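Local coordinates for DUF952 domain-containing protein (Caulobacter vibrioides, PDB 2O0Q) that is of unknown function but belongs to the DUF952 family, which is placed in the ADP-ribosyl clan, at residues T2-L8 with V57-A63; A42-A47 with V106-G110; K17-E23 with P87-S91. All blocks are in the same frame, centred on the assembly; numbering follows the deposited sequence.

Contact 1 of 3, residues T2-L8 with V57-A63; sequences TLIYKIL and VLLAVEA
The Y5 ring meets L58 and A60 across the strand pair, each in a different way. CD1 of L58 comes in at the ring edge, near the ring plane and a tight 3.2 Å from Y5 CD2, whereas the A60 methyl approaches obliquely, its CB 3.8 Å from Y5 CE2. L58 holds CG anti to its backbone N (chi1 -178°), which carries its branched end across to strand 3-9, and its second methyl, CD2, packs 3.9 Å from I7 CG1. At the far end of this face E62 bends at chi2 (68°) and lays its carboxylate beside the CD2 methyl of L3. The two segments are neighbouring antiparallel strands inside a six-stranded sheet, flanked by strands 34-38 and 93-98. Paired backbone bonds join I4 to V61, K6 to L59 and L8 to V57; I4 N to V61 O measures 2.7 Å. One further bond, 2.7 Å from A63 N to T2 O, extends the ladder past the strand end. On the other face I4 CG1 crosses V61 at an angle, 3.9 Å from its CB, while I4 CG2 reaches A63 CB at 4.0 Å. W13 of helix 10-19 packs there on L8, V57 and L59. K6 starts on the same face but turns its ammonium away to a salt bridge with D28 and a hydrogen bond to H35 O.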
loop_
_atom_site.group_PDB
_atom_site.type_symbol
_atom_site.label_atom_id
_atom_site.label_comp_id
_atom_site.label_asym_id
_atom_site.label_seq_id
_atom_site.Cartn_x
_atom_site.Cartn_y
_atom_site.Cartn_z
ATOM N N THR A 2 4.121 -4.219 13.546
ATOM C CA THR A 2 4.125 -2.976 12.724
ATOM C C THR A 2 3.242 -3.143 11.492
ATOM O O THR A 2 3.340 -4.139 10.779
ATOM C CB THR A 2 5.552 -2.627 12.241
ATOM O OG1 THR A 2 6.424 -2.495 13.373
ATOM C CG2 THR A 2 5.547 -1.316 11.450
ATOM N N LEU A 3 2.376 -2.167 11.252
ATOM C CA LEU A 3 1.512 -2.212 10.080
ATOM C C LEU A 3 2.151 -1.440 8.935
ATOM O O LEU A 3 2.741 -0.382 9.143
ATOM C CB LEU A 3 0.151 -1.573 10.367
ATOM C CG LEU A 3 -0.877 -2.290 11.235
ATOM C CD1 LEU A 3 -2.153 -1.456 11.267
ATOM C CD2 LEU A 3 -1.162 -3.671 10.673
ATOM N N ILE A 4 2.050 -1.980 7.727
ATOM C CA ILE A 4 2.555 -1.279 6.561
ATOM C C ILE A 4 1.343 -1.160 5.650
ATOM O O ILE A 4 0.360 -1.898 5.813
ATOM C CB ILE A 4 3.727 -2.017 5.875
ATOM C CG1 ILE A 4 3.381 -3.484 5.622
ATOM C CG2 ILE A 4 4.976 -1.881 6.745
ATOM C CD1 ILE A 4 4.460 -4.224 4.850
ATOM N N TYR A 5 1.395 -0.230 4.709
ATOM C CA TYR A 5 0.247 0.011 3.856
ATOM C C TYR A 5 0.484 0.014 2.365
ATOM O O TYR A 5 1.539 0.420 1.878
ATOM C CB TYR A 5 -0.387 1.349 4.229
ATOM C CG TYR A 5 -0.763 1.471 5.687
ATOM C CD1 TYR A 5 0.197 1.751 6.663
ATOM C CD2 TYR A 5 -2.080 1.278 6.094
ATOM C CE1 TYR A 5 -0.150 1.834 8.014
ATOM C CE2 TYR A 5 -2.441 1.357 7.432
ATOM C CZ TYR A 5 -1.475 1.634 8.387
ATOM O OH TYR A 5 -1.850 1.702 9.711
ATOM N N LYS A 6 -0.544 -0.425 1.649
ATOM C CA LYS A 6 -0.521 -0.453 0.205
ATOM C C LYS A 6 -1.749 0.320 -0.242
ATOM O O LYS A 6 -2.843 0.152 0.312
ATOM C CB LYS A 6 -0.609 -1.893 -0.324
ATOM C CG LYS A 6 -0.561 -1.988 -1.854
ATOM C CD LYS A 6 0.812 -1.593 -2.396
ATOM C CE LYS A 6 0.765 -1.246 -3.883
ATOM N NZ LYS A 6 2.118 -0.848 -4.408
ATOM N N ILE A 7 -1.560 1.186 -1.226
ATOM C CA ILE A 7 -2.657 1.957 -1.790
ATOM C C ILE A 7 -2.813 1.442 -3.217
ATOM O O ILE A 7 -1.831 1.356 -3.953
ATOM C CB ILE A 7 -2.326 3.467 -1.820
ATOM C CG1 ILE A 7 -2.154 3.978 -0.387
ATOM C CG2 ILE A 7 -3.435 4.236 -2.546
ATOM C CD1 ILE A 7 -1.678 5.422 -0.282
ATOM N N LEU A 8 -4.034 1.067 -3.595
ATOM C CA LEU A 8 -4.284 0.573 -4.946
ATOM C C LEU A 8 -5.729 0.820 -5.349
ATOM O O LEU A 8 -6.588 1.095 -4.505
ATOM C CB LEU A 8 -3.959 -0.928 -5.056
ATOM C CG LEU A 8 -4.981 -1.984 -4.606
ATOM C CD1 LEU A 8 -4.457 -3.361 -4.969
ATOM C CD2 LEU A 8 -5.227 -1.907 -3.122
ATOM N N VAL A 57 -8.367 2.040 -2.560
ATOM C CA VAL A 57 -8.501 1.219 -1.372
ATOM C C VAL A 57 -7.168 1.189 -0.635
ATOM O O VAL A 57 -6.097 1.176 -1.250
ATOM C CB VAL A 57 -8.965 -0.222 -1.724
ATOM C CG1 VAL A 57 -8.139 -0.769 -2.851
ATOM C CG2 VAL A 57 -8.869 -1.127 -0.490
ATOM N N LEU A 58 -7.246 1.212 0.689
ATOM C CA LEU A 58 -6.065 1.179 1.536
ATOM C C LEU A 58 -5.983 -0.194 2.196
ATOM O O LEU A 58 -6.934 -0.629 2.846
ATOM C CB LEU A 58 -6.174 2.271 2.612
ATOM C CG LEU A 58 -5.055 2.511 3.634
ATOM C CD1 LEU A 58 -4.930 1.325 4.559
ATOM C CD2 LEU A 58 -3.740 2.789 2.916
ATOM N N LEU A 59 -4.854 -0.877 2.021
ATOM C CA LEU A 59 -4.670 -2.185 2.637
ATOM C C LEU A 59 -3.677 -2.044 3.784
ATOM O O LEU A 59 -2.571 -1.531 3.594
ATOM C CB LEU A 59 -4.117 -3.209 1.636
ATOM C CG LEU A 59 -4.832 -3.470 0.308
ATOM C CD1 LEU A 59 -3.990 -4.434 -0.522
ATOM C CD2 LEU A 59 -6.239 -4.027 0.539
ATOM N N ALA A 60 -4.088 -2.487 4.969
ATOM C CA ALA A 60 -3.239 -2.446 6.157
ATOM C C ALA A 60 -2.669 -3.848 6.323
ATOM O O ALA A 60 -3.417 -4.831 6.369
ATOM C CB ALA A 60 -4.061 -2.056 7.377
ATOM N N VAL A 61 -1.347 -3.939 6.418
ATOM C CA VAL A 61 -0.676 -5.229 6.523
ATOM C C VAL A 61 0.304 -5.354 7.688
ATOM O O VAL A 61 1.118 -4.459 7.927
ATOM C CB VAL A 61 0.089 -5.527 5.210
ATOM C CG1 VAL A 61 0.869 -6.815 5.343
ATOM C CG2 VAL A 61 -0.890 -5.604 4.041
ATOM N N GLU A 62 0.227 -6.472 8.407
ATOM C CA GLU A 62 1.141 -6.711 9.517
ATOM C C GLU A 62 2.471 -7.104 8.879
ATOM O O GLU A 62 2.546 -8.101 8.168
ATOM C CB GLU A 62 0.630 -7.847 10.403
ATOM C CG GLU A 62 1.087 -7.721 11.838
ATOM C CD GLU A 62 0.444 -6.537 12.534
ATOM O OE1 GLU A 62 1.066 -5.974 13.461
ATOM O OE2 GLU A 62 -0.692 -6.176 12.158
ATOM N N ALA A 63 3.515 -6.324 9.139
ATOM C CA ALA A 63 4.825 -6.576 8.545
ATOM C C ALA A 63 5.593 -7.796 9.051
ATOM O O ALA A 63 6.127 -8.565 8.255
ATOM C CB ALA A 63 5.697 -5.332 8.685
#

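Contact 2 of 3, residues A42-A47 with V106-G110; sequences AQETAA and VPQLG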
loop_
_atom_site.group_PDB
_atom_site.type_symbol
_atom_site.label_atom_id
_atom_site.label_comp_id
_atom_site.label_asym_id
_atom_site.label_seq_id
_atom_site.Cartn_x
_atom_site.Cartn_y
_atom_site.Cartn_z
ATOM N N ALA A 42 2.932 6.910 4.805
ATOM C CA ALA A 42 1.739 6.650 3.997
ATOM C C ALA A 42 1.029 7.858 3.395
ATOM O O ALA A 42 0.692 7.853 2.211
ATOM C CB ALA A 42 0.741 5.830 4.805
ATOM N N GLN A 43 0.775 8.887 4.198
ATOM C CA GLN A 43 0.085 10.057 3.675
ATOM C C GLN A 43 0.879 10.736 2.558
ATOM O O GLN A 43 0.304 11.174 1.561
ATOM C CB GLN A 43 -0.203 11.055 4.798
ATOM C CG GLN A 43 -1.058 12.240 4.367
ATOM C CD GLN A 43 -2.416 11.828 3.824
ATOM O OE1 GLN A 43 -2.701 11.996 2.632
ATOM N NE2 GLN A 43 -3.258 11.285 4.689
ATOM N N GLU A 44 2.199 10.825 2.713
ATOM C CA GLU A 44 3.020 11.459 1.687
ATOM C C GLU A 44 2.967 10.628 0.407
ATOM O O GLU A 44 2.924 11.176 -0.698
ATOM C CB GLU A 44 4.478 11.613 2.148
ATOM C CG GLU A 44 5.284 12.563 1.245
ATOM C CD GLU A 44 6.698 12.833 1.739
ATOM O OE1 GLU A 44 6.870 13.166 2.929
ATOM O OE2 GLU A 44 7.645 12.725 0.928
ATOM N N THR A 45 2.968 9.307 0.558
ATOM C CA THR A 45 2.894 8.420 -0.604
ATOM C C THR A 45 1.573 8.663 -1.335
ATOM O O THR A 45 1.529 8.726 -2.568
ATOM C CB THR A 45 2.973 6.935 -0.171
ATOM O OG1 THR A 45 4.263 6.675 0.393
ATOM C CG2 THR A 45 2.755 6.002 -1.366
ATOM N N ALA A 46 0.497 8.809 -0.569
ATOM C CA ALA A 46 -0.817 9.045 -1.154
ATOM C C ALA A 46 -0.827 10.368 -1.919
ATOM O O ALA A 46 -1.308 10.447 -3.047
ATOM C CB ALA A 46 -1.894 9.054 -0.050
ATOM N N ALA A 47 -0.274 11.405 -1.303
ATOM C CA ALA A 47 -0.232 12.726 -1.914
ATOM C C ALA A 47 0.653 12.760 -3.151
ATOM O O ALA A 47 0.395 13.498 -4.093
ATOM C CB ALA A 47 0.275 13.743 -0.904
ATOM N N VAL A 106 -6.264 14.887 -2.803
ATOM C CA VAL A 106 -5.354 14.004 -2.076
ATOM C C VAL A 106 -6.141 13.018 -1.211
ATOM O O VAL A 106 -7.036 13.414 -0.458
ATOM C CB VAL A 106 -4.409 14.805 -1.147
ATOM C CG1 VAL A 106 -3.503 13.849 -0.362
ATOM C CG2 VAL A 106 -3.580 15.779 -1.964
ATOM N N PRO A 107 -5.828 11.719 -1.320
ATOM C CA PRO A 107 -6.517 10.693 -0.529
ATOM C C PRO A 107 -6.274 10.931 0.967
ATOM O O PRO A 107 -5.138 11.161 1.388
ATOM C CB PRO A 107 -5.873 9.394 -1.013
ATOM C CG PRO A 107 -5.465 9.723 -2.439
ATOM C CD PRO A 107 -4.883 11.105 -2.273
ATOM N N GLN A 108 -7.331 10.878 1.770
ATOM C CA GLN A 108 -7.185 11.099 3.209
ATOM C C GLN A 108 -6.890 9.794 3.945
ATOM O O GLN A 108 -7.719 8.887 3.958
ATOM C CB GLN A 108 -8.457 11.729 3.787
ATOM C CG GLN A 108 -8.813 13.091 3.214
ATOM C CD GLN A 108 -9.977 13.741 3.946
ATOM O OE1 GLN A 108 -11.088 13.210 3.969
ATOM N NE2 GLN A 108 -9.722 14.897 4.553
ATOM N N LEU A 109 -5.717 9.701 4.565
ATOM C CA LEU A 109 -5.348 8.490 5.304
ATOM C C LEU A 109 -5.370 8.703 6.813
ATOM O O LEU A 109 -5.343 7.742 7.581
ATOM C CB LEU A 109 -3.945 8.016 4.913
ATOM C CG LEU A 109 -3.623 7.686 3.457
ATOM C CD1 LEU A 109 -2.417 6.755 3.436
ATOM C CD2 LEU A 109 -4.795 7.026 2.786
ATOM N N GLY A 110 -5.413 9.967 7.221
ATOM C CA GLY A 110 -5.403 10.325 8.628
ATOM C C GLY A 110 -6.138 9.434 9.614
ATOM O O GLY A 110 -5.513 8.778 10.450
#
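The side-chain amide of Q43 turns an edge to the backbone of 106-110, with P107 O and L109 N both close to its plane. One face of the amide looks onto the CB of L109, while V106 CG1 sits past the end nearer P107, displaced slightly to the other face. Q43 gets there with CG anti to the backbone N (chi1 -174°) and a bend at chi2 (59°) that swings the amide off the helix toward the loop. The second flat group is the P107 ring: the A46 methyl lies over one of its faces, with A46 CB 4.1 Å from P107 CB. At the ring's CD corner the A46 carbonyl comes close, 3.7 Å from A46 O to P107 CD. L109 points at the helix, with its CD1 3.6 Å from A42 CB and its CG 4.1 Å from A46 CB, so that it bears on two alanines one helical turn apart. Past the proline, V106 CG1 meets A47 CB at 3.8 Å. The contact fastens the loop between strand 93-98 and helix 110-114 onto helix 39-49. I7 of strand 3-9 touches both A46 and L109, and F50 packs on P107. The amide of Q43 is probably turned over as modelled, which puts its OE1 2.9 Å from P107 O. With the group turned back, it could donate to P107 O and accept from L109 N, and a polar link of that kind beside the alanines would complement the apolar packing of the small helix residues.

Contact 3 of 3, residues K17-E23 with P87-S91; sequences KAQGRFE and PLLVS
F22 and L88 clasp each other by a pair of backbone hydrogen bonds, 2.7 Å from F22 N to L88 O and 2.8 Å from L88 N to F22 O. A third bond, V90 N to G20 O at 3.1 Å, is straight at the hydrogen, but the donor stands above the carbonyl plane, 40° out of it, and not on a lone pair. G20 O also accepts from a water 2.9 Å away, and that water in turn accepts from S91 N, bridging the turn to the start of the 3-10 segment. Within 17-23, R21 NH2 forms a salt bridge with E23 OE2. The F22-L88 backbone bonds belong to a small two-stranded antiparallel sheet, 21-22 with 88-89, separate from the six-stranded one. It follows helix 10-19; G20 leaves helical geometry with a positive phi (93°) and turns the chain into the strand. F22 and L88 form the hydrogen-bonded pair, R21 and L89 the non-hydrogen-bonded one. On the face of R21 and L89, R21 sets CG between its backbone N and carbonyl carbon (chi1 76°), which lays CG alongside P87, 3.9 Å from P87 CB, the two side chains running in the same direction. P87 also presses CB against the F22 carbonyl, 3.3 Å from F22 O, and abuts the backbone of E23. At the other end V90 directs CG2 onto the G20 peptide, 3.3 Å from G20 O, and touches K17 CA at 3.9 Å; W13 packs on V90 as well. On the opposite face the F22 ring turns from L88 toward A16 of helix 10-19 and toward K6 and L8 of the central sheet.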
loop_
_atom_site.group_PDB
_atom_site.type_symbol
_atom_site.label_atom_id
_atom_site.label_comp_id
_atom_site.label_asym_id
_atom_site.label_seq_id
_atom_site.Cartn_x
_atom_site.Cartn_y
_atom_site.Cartn_z
ATOM N N LYS A 17 -8.261 -10.249 -5.353
ATOM C CA LYS A 17 -9.090 -11.200 -4.625
ATOM C C LYS A 17 -9.520 -12.377 -5.501
ATOM O O LYS A 17 -9.688 -13.495 -5.011
ATOM C CB LYS A 17 -10.315 -10.492 -4.036
ATOM C CG LYS A 17 -9.960 -9.486 -2.950
ATOM C CD LYS A 17 -11.148 -9.156 -2.063
ATOM C CE LYS A 17 -12.261 -8.471 -2.826
ATOM N NZ LYS A 17 -13.438 -8.217 -1.940
ATOM N N ALA A 18 -9.682 -12.124 -6.798
ATOM C CA ALA A 18 -10.088 -13.168 -7.731
ATOM C C ALA A 18 -8.944 -14.141 -8.007
ATOM O O ALA A 18 -9.159 -15.240 -8.522
ATOM C CB ALA A 18 -10.566 -12.542 -9.031
ATOM N N GLN A 19 -7.727 -13.736 -7.655
ATOM C CA GLN A 19 -6.551 -14.575 -7.870
ATOM C C GLN A 19 -5.997 -15.150 -6.565
ATOM O O GLN A 19 -5.186 -16.074 -6.586
ATOM C CB GLN A 19 -5.457 -13.770 -8.583
ATOM C CG GLN A 19 -5.878 -13.225 -9.942
ATOM C CD GLN A 19 -6.191 -14.326 -10.948
ATOM O OE1 GLN A 19 -6.828 -14.081 -11.978
ATOM N NE2 GLN A 19 -5.734 -15.542 -10.659
ATOM N N GLY A 20 -6.435 -14.608 -5.435
ATOM C CA GLY A 20 -5.949 -15.086 -4.152
ATOM C C GLY A 20 -4.748 -14.301 -3.647
ATOM O O GLY A 20 -4.317 -14.466 -2.503
ATOM N N ARG A 21 -4.196 -13.448 -4.504
ATOM C CA ARG A 21 -3.045 -12.641 -4.117
ATOM C C ARG A 21 -2.859 -11.426 -5.019
ATOM O O ARG A 21 -3.304 -11.417 -6.170
ATOM C CB ARG A 21 -1.766 -13.495 -4.110
ATOM C CG ARG A 21 -1.157 -13.841 -5.480
ATOM C CD ARG A 21 -2.014 -14.797 -6.301
ATOM N NE ARG A 21 -1.314 -15.260 -7.502
ATOM C CZ ARG A 21 -0.380 -16.210 -7.517
ATOM N NH1 ARG A 21 -0.022 -16.823 -6.395
ATOM N NH2 ARG A 21 0.208 -16.546 -8.658
ATOM N N PHE A 22 -2.213 -10.398 -4.480
ATOM C CA PHE A 22 -1.944 -9.174 -5.223
ATOM C C PHE A 22 -0.510 -9.273 -5.726
ATOM O O PHE A 22 0.428 -9.357 -4.933
ATOM C CB PHE A 22 -2.108 -7.954 -4.309
ATOM C CG PHE A 22 -1.749 -6.645 -4.962
ATOM C CD1 PHE A 22 -2.362 -6.251 -6.144
ATOM C CD2 PHE A 22 -0.799 -5.799 -4.384
ATOM C CE1 PHE A 22 -2.036 -5.033 -6.741
ATOM C CE2 PHE A 22 -0.468 -4.586 -4.972
ATOM C CZ PHE A 22 -1.086 -4.202 -6.150
ATOM N N GLU A 23 -0.338 -9.277 -7.042
ATOM C CA GLU A 23 0.994 -9.399 -7.614
ATOM C C GLU A 23 1.695 -8.066 -7.792
ATOM O O GLU A 23 2.882 -8.022 -8.107
ATOM C CB GLU A 23 0.921 -10.145 -8.944
ATOM C CG GLU A 23 0.226 -11.491 -8.812
ATOM C CD GLU A 23 0.334 -12.334 -10.058
ATOM O OE1 GLU A 23 -0.006 -11.827 -11.149
ATOM O OE2 GLU A 23 0.753 -13.506 -9.943
ATOM N N PRO A 87 4.417 -11.660 -4.258
ATOM C CA PRO A 87 3.039 -11.160 -4.224
ATOM C C PRO A 87 2.479 -11.141 -2.803
ATOM O O PRO A 87 2.888 -11.933 -1.950
ATOM C CB PRO A 87 2.294 -12.124 -5.153
ATOM C CG PRO A 87 3.145 -13.368 -5.134
ATOM C CD PRO A 87 4.540 -12.827 -5.144
ATOM N N LEU A 88 1.560 -10.214 -2.545
ATOM C CA LEU A 88 0.941 -10.106 -1.230
ATOM C C LEU A 88 -0.311 -10.967 -1.200
ATOM O O LEU A 88 -1.225 -10.781 -2.000
ATOM C CB LEU A 88 0.571 -8.655 -0.929
ATOM C CG LEU A 88 -0.200 -8.352 0.353
ATOM C CD1 LEU A 88 0.693 -8.600 1.557
ATOM C CD2 LEU A 88 -0.669 -6.908 0.323
ATOM N N LEU A 89 -0.344 -11.920 -0.278
ATOM C CA LEU A 89 -1.493 -12.801 -0.147
ATOM C C LEU A 89 -2.707 -12.013 0.317
ATOM O O LEU A 89 -2.587 -11.095 1.130
ATOM C CB LEU A 89 -1.185 -13.909 0.861
ATOM C CG LEU A 89 -0.820 -15.309 0.361
ATOM C CD1 LEU A 89 0.002 -15.255 -0.913
ATOM C CD2 LEU A 89 -0.084 -16.037 1.472
ATOM N N VAL A 90 -3.878 -12.361 -0.206
ATOM C CA VAL A 90 -5.098 -11.675 0.200
ATOM C C VAL A 90 -5.295 -11.909 1.694
ATOM O O VAL A 90 -5.776 -11.031 2.411
ATOM C CB VAL A 90 -6.328 -12.199 -0.583
ATOM C CG1 VAL A 90 -7.613 -11.667 0.027
ATOM C CG2 VAL A 90 -6.231 -11.764 -2.035
ATOM N N SER A 91 -4.892 -13.091 2.156
ATOM C CA SER A 91 -5.018 -13.463 3.565
ATOM C C SER A 91 -4.057 -12.701 4.476
ATOM O O SER A 91 -4.207 -12.717 5.699
ATOM C CB SER A 91 -4.779 -14.967 3.741
ATOM O OG SER A 91 -3.460 -15.330 3.366
HETATM O O HOH W 1 -4.694 -15.394 0.171
#

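Contact 1 forms the middle of the protein, and the other two contacts lie against its opposite faces. Contact 2, with its centre about 12 Å away, meets the face bearing I7 and L58: I7 CD1 packs 3.6 Å from A46 CB and 4.0 Å from L109 CD1. Contact 3, about 13 Å away between centres, rests on the face of K6, L8, L59 and V61, where V61 CG2 is 3.9 Å from L88 CD2 and L8 CD1 lies 3.4 Å from F22 CE1. Contacts 2 and 3 do not touch, their nearest atoms being about 12 Å apart. In each pair of contacts the segments alternate along the chain, interlocking distant parts of the sequence.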